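Local coordinates for protein putative transcriptional coactivator P15 (Enterobacteria phage t5, PDB 4BG7) that probably binds DNA as a phage relative of the eukaryotic transcription coactivator PC4, and is implicated in recombination-dependent DNA replication, at residues N38-W46 with T57-Y65. Sequence-based numbering, arbitrary orientation.
Sequences NLYMGIRYW and TKSGFSFPY
Met41 threads its side chain between the rings of Phe63 and Tyr65 on one face of an antiparallel strand pair. Its first carbon, Met41 CB, rests 3.8 Å from Tyr65 CD1. With CG set between the backbone N and the carbonyl carbon (chi1 52°), the chain leads over one face of the Phe63 ring, CG lying offset toward the rim. SD then runs past the edge of the Tyr65 ring, in its plane, and obliquely to Phe63, a Met-aromatic contact with each. At the tip, Met41 CE comes 3.6 Å from Phe63 CZ. Beneath this packing, Met41 and Phe63 form a hydrogen-bonded pair, Met41 N to Phe63 O at 2.8 Å, and Ile43 with Phe61 repeats the pattern.

At the other end Tyr45 O takes two bonds from one residue, Thr57 N at 3.0 Å and Thr57 OG1 at 2.8 Å; the same hydroxyl accepts from Ser59 N in an ST turn where the chain turns a corner. Arg44, bent at chi3 (-77°), brings NH1 to a hydrogen bond with Thr57 O at 2.8 Å, the oxygen lying at the guanidinium edge, in its plane, while NH2 makes a salt bridge with Asp14.

The two segments form part of the hairpin of strands 38-48 and 54-64 in the antiparallel four-strand sheet of this PC4 family protein, in which 54-64 is an outermost strand within the chain; strand 26-35 flanks the first, helix 67-83 covers Met41, and Phe61 and Tyr65 reach the second subunit.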
loop_
_atom_site.group_PDB
_atom_site.type_symbol
_atom_site.label_atom_id
_atom_site.label_comp_id
_atom_site.label_asym_id
_atom_site.label_seq_id
_atom_site.Cartn_x
_atom_site.Cartn_y
_atom_site.Cartn_z
ATOM N N ASN A 38 2.090 -18.155 -4.344
ATOM C CA ASN A 38 1.354 -16.969 -4.742
ATOM C C ASN A 38 2.124 -15.699 -4.397
ATOM O O ASN A 38 2.964 -15.702 -3.518
ATOM C CB ASN A 38 0.002 -17.001 -4.046
ATOM C CG ASN A 38 -0.834 -18.202 -4.510
ATOM O OD1 ASN A 38 -1.143 -18.349 -5.692
ATOM N ND2 ASN A 38 -1.098 -19.098 -3.600
ATOM N N LEU A 39 1.845 -14.628 -5.133
ATOM C CA LEU A 39 2.484 -13.321 -4.880
ATOM C C LEU A 39 1.574 -12.434 -4.035
ATOM O O LEU A 39 0.383 -12.406 -4.213
ATOM C CB LEU A 39 2.828 -12.607 -6.214
ATOM C CG LEU A 39 3.904 -13.351 -7.011
ATOM C CD1 LEU A 39 4.144 -12.613 -8.316
ATOM C CD2 LEU A 39 5.217 -13.505 -6.234
ATOM N N TYR A 40 2.212 -11.628 -3.188
ATOM C CA TYR A 40 1.588 -10.687 -2.301
ATOM C C TYR A 40 2.308 -9.364 -2.364
ATOM O O TYR A 40 3.535 -9.322 -2.621
ATOM C CB TYR A 40 1.741 -11.203 -0.857
ATOM C CG TYR A 40 0.966 -12.474 -0.719
ATOM C CD1 TYR A 40 -0.366 -12.446 -0.397
ATOM C CD2 TYR A 40 1.560 -13.675 -0.997
ATOM C CE1 TYR A 40 -1.112 -13.638 -0.341
ATOM C CE2 TYR A 40 0.850 -14.878 -0.879
ATOM C CZ TYR A 40 -0.475 -14.861 -0.587
ATOM O OH TYR A 40 -1.177 -16.069 -0.493
ATOM N N MET A 41 1.534 -8.289 -2.180
ATOM C CA MET A 41 2.107 -6.961 -1.988
ATOM C C MET A 41 1.757 -6.438 -0.619
ATOM O O MET A 41 0.666 -6.630 -0.113
ATOM C CB MET A 41 1.682 -5.916 -3.054
ATOM C CG MET A 41 0.210 -5.768 -3.284
ATOM S SD MET A 41 -0.226 -4.315 -4.295
ATOM C CE MET A 41 -1.903 -4.761 -4.642
ATOM N N GLY A 42 2.705 -5.729 -0.027
ATOM C CA GLY A 42 2.477 -5.171 1.302
ATOM C C GLY A 42 3.637 -4.360 1.841
ATOM O O GLY A 42 4.481 -3.879 1.081
ATOM N N ILE A 43 3.691 -4.225 3.160
ATOM C CA ILE A 43 4.781 -3.482 3.772
ATOM C C ILE A 43 5.554 -4.412 4.702
ATOM O O ILE A 43 4.952 -4.987 5.573
ATOM C CB ILE A 43 4.201 -2.336 4.592
ATOM C CG1 ILE A 43 3.631 -1.257 3.683
ATOM C CG2 ILE A 43 5.233 -1.776 5.567
ATOM C CD1 ILE A 43 4.415 -0.700 2.514
ATOM N N ARG A 44 6.846 -4.615 4.452
ATOM C CA ARG A 44 7.697 -5.383 5.375
ATOM C C ARG A 44 8.531 -4.397 6.145
ATOM O O ARG A 44 9.087 -3.460 5.549
ATOM C CB ARG A 44 8.641 -6.321 4.607
ATOM C CG ARG A 44 9.467 -7.180 5.547
ATOM C CD ARG A 44 10.615 -7.849 4.862
ATOM N NE ARG A 44 10.256 -9.032 4.041
ATOM C CZ ARG A 44 10.184 -10.284 4.469
ATOM N NH1 ARG A 44 10.330 -10.570 5.744
ATOM N NH2 ARG A 44 9.919 -11.251 3.580
ATOM N N TYR A 45 8.639 -4.581 7.456
ATOM C CA TYR A 45 9.482 -3.663 8.276
ATOM C C TYR A 45 10.959 -4.091 8.353
ATOM O O TYR A 45 11.247 -5.242 8.689
ATOM C CB TYR A 45 8.930 -3.510 9.674
ATOM C CG TYR A 45 7.620 -2.756 9.664
ATOM C CD1 TYR A 45 7.602 -1.374 9.475
ATOM C CD2 TYR A 45 6.394 -3.416 9.729
ATOM C CE1 TYR A 45 6.396 -0.671 9.446
ATOM C CE2 TYR A 45 5.186 -2.713 9.673
ATOM C CZ TYR A 45 5.207 -1.343 9.511
ATOM O OH TYR A 45 4.038 -0.617 9.450
ATOM N N TRP A 46 11.862 -3.172 8.025
ATOM C CA TRP A 46 13.289 -3.308 8.340
ATOM C C TRP A 46 13.662 -2.522 9.576
ATOM O O TRP A 46 13.138 -1.427 9.783
ATOM C CB TRP A 46 14.082 -2.921 7.169
ATOM C CG TRP A 46 13.817 -3.796 5.969
ATOM C CD1 TRP A 46 12.580 -4.098 5.434
ATOM C CD2 TRP A 46 14.759 -4.391 5.066
ATOM N NE1 TRP A 46 12.696 -4.851 4.340
ATOM C CE2 TRP A 46 13.971 -5.104 4.074
ATOM C CE3 TRP A 46 16.141 -4.487 5.019
ATOM C CZ2 TRP A 46 14.554 -5.824 3.038
ATOM C CZ3 TRP A 46 16.724 -5.209 3.991
ATOM C CH2 TRP A 46 15.959 -5.847 3.006
ATOM N N THR A 57 12.971 -7.722 8.894
ATOM C CA THR A 57 12.235 -8.532 9.866
ATOM C C THR A 57 11.099 -9.256 9.236
ATOM O O THR A 57 10.709 -9.022 8.074
ATOM C CB THR A 57 11.723 -7.687 11.052
ATOM O OG1 THR A 57 10.499 -7.012 10.691
ATOM C CG2 THR A 57 12.773 -6.662 11.522
ATOM N N LYS A 58 10.480 -10.119 10.025
ATOM C CA LYS A 58 9.272 -10.830 9.557
ATOM C C LYS A 58 7.981 -10.049 9.840
ATOM O O LYS A 58 6.871 -10.593 9.756
ATOM C CB LYS A 58 9.210 -12.203 10.302
ATOM C CG LYS A 58 10.333 -13.128 9.861
ATOM C CD LYS A 58 10.239 -14.568 10.425
ATOM C CE LYS A 58 10.765 -14.667 11.873
ATOM N NZ LYS A 58 12.250 -14.866 12.045
ATOM N N SER A 59 8.101 -8.807 10.280
ATOM C CA SER A 59 6.913 -8.013 10.655
ATOM C C SER A 59 6.408 -7.202 9.474
ATOM O O SER A 59 7.220 -6.665 8.634
ATOM C CB SER A 59 7.231 -7.093 11.849
ATOM O OG SER A 59 7.498 -7.974 12.935
ATOM N N GLY A 60 5.097 -7.177 9.361
ATOM C CA GLY A 60 4.401 -6.394 8.314
ATOM C C GLY A 60 3.093 -7.065 7.957
ATOM O O GLY A 60 2.608 -7.956 8.671
ATOM N N PHE A 61 2.540 -6.693 6.808
ATOM C CA PHE A 61 1.268 -7.287 6.363
ATOM C C PHE A 61 1.254 -7.287 4.827
ATOM O O PHE A 61 1.916 -6.528 4.213
ATOM C CB PHE A 61 0.045 -6.498 6.917
ATOM C CG PHE A 61 -0.211 -5.249 6.198
ATOM C CD1 PHE A 61 0.593 -4.147 6.416
ATOM C CD2 PHE A 61 -1.131 -5.203 5.170
ATOM C CE1 PHE A 61 0.414 -2.995 5.682
ATOM C CE2 PHE A 61 -1.320 -4.063 4.438
ATOM C CZ PHE A 61 -0.548 -2.964 4.684
ATOM N N SER A 62 0.479 -8.151 4.215
ATOM C CA SER A 62 0.429 -8.187 2.808
ATOM C C SER A 62 -0.904 -8.709 2.346
ATOM O O SER A 62 -1.717 -9.265 3.151
ATOM C CB SER A 62 1.603 -9.014 2.286
ATOM O OG SER A 62 1.538 -10.375 2.654
ATOM N N PHE A 63 -1.171 -8.497 1.069
ATOM C CA PHE A 63 -2.379 -9.033 0.494
ATOM C C PHE A 63 -2.122 -9.382 -0.971
ATOM O O PHE A 63 -1.082 -9.059 -1.510
ATOM C CB PHE A 63 -3.571 -8.088 0.729
ATOM C CG PHE A 63 -3.502 -6.812 -0.038
ATOM C CD1 PHE A 63 -2.671 -5.800 0.380
ATOM C CD2 PHE A 63 -4.322 -6.586 -1.120
ATOM C CE1 PHE A 63 -2.594 -4.572 -0.270
ATOM C CE2 PHE A 63 -4.265 -5.369 -1.794
ATOM C CZ PHE A 63 -3.374 -4.363 -1.376
ATOM N N PRO A 64 -3.064 -10.046 -1.644
ATOM C CA PRO A 64 -2.633 -10.537 -2.950
ATOM C C PRO A 64 -2.209 -9.504 -4.001
ATOM O O PRO A 64 -2.734 -8.390 -4.099
ATOM C CB PRO A 64 -3.852 -11.334 -3.470
ATOM C CG PRO A 64 -4.694 -11.579 -2.295
ATOM C CD PRO A 64 -4.363 -10.565 -1.244
ATOM N N TYR A 65 -1.199 -9.890 -4.762
ATOM C CA TYR A 65 -0.657 -9.102 -5.839
ATOM C C TYR A 65 -1.100 -9.724 -7.136
ATOM O O TYR A 65 -0.409 -10.625 -7.624
ATOM C CB TYR A 65 0.876 -9.139 -5.768
ATOM C CG TYR A 65 1.660 -8.254 -6.756
ATOM C CD1 TYR A 65 1.550 -6.858 -6.751
ATOM C CD2 TYR A 65 2.598 -8.809 -7.617
ATOM C CE1 TYR A 65 2.330 -6.067 -7.603
ATOM C CE2 TYR A 65 3.397 -8.034 -8.433
ATOM C CZ TYR A 65 3.235 -6.673 -8.461
ATOM O OH TYR A 65 4.050 -5.936 -9.293
#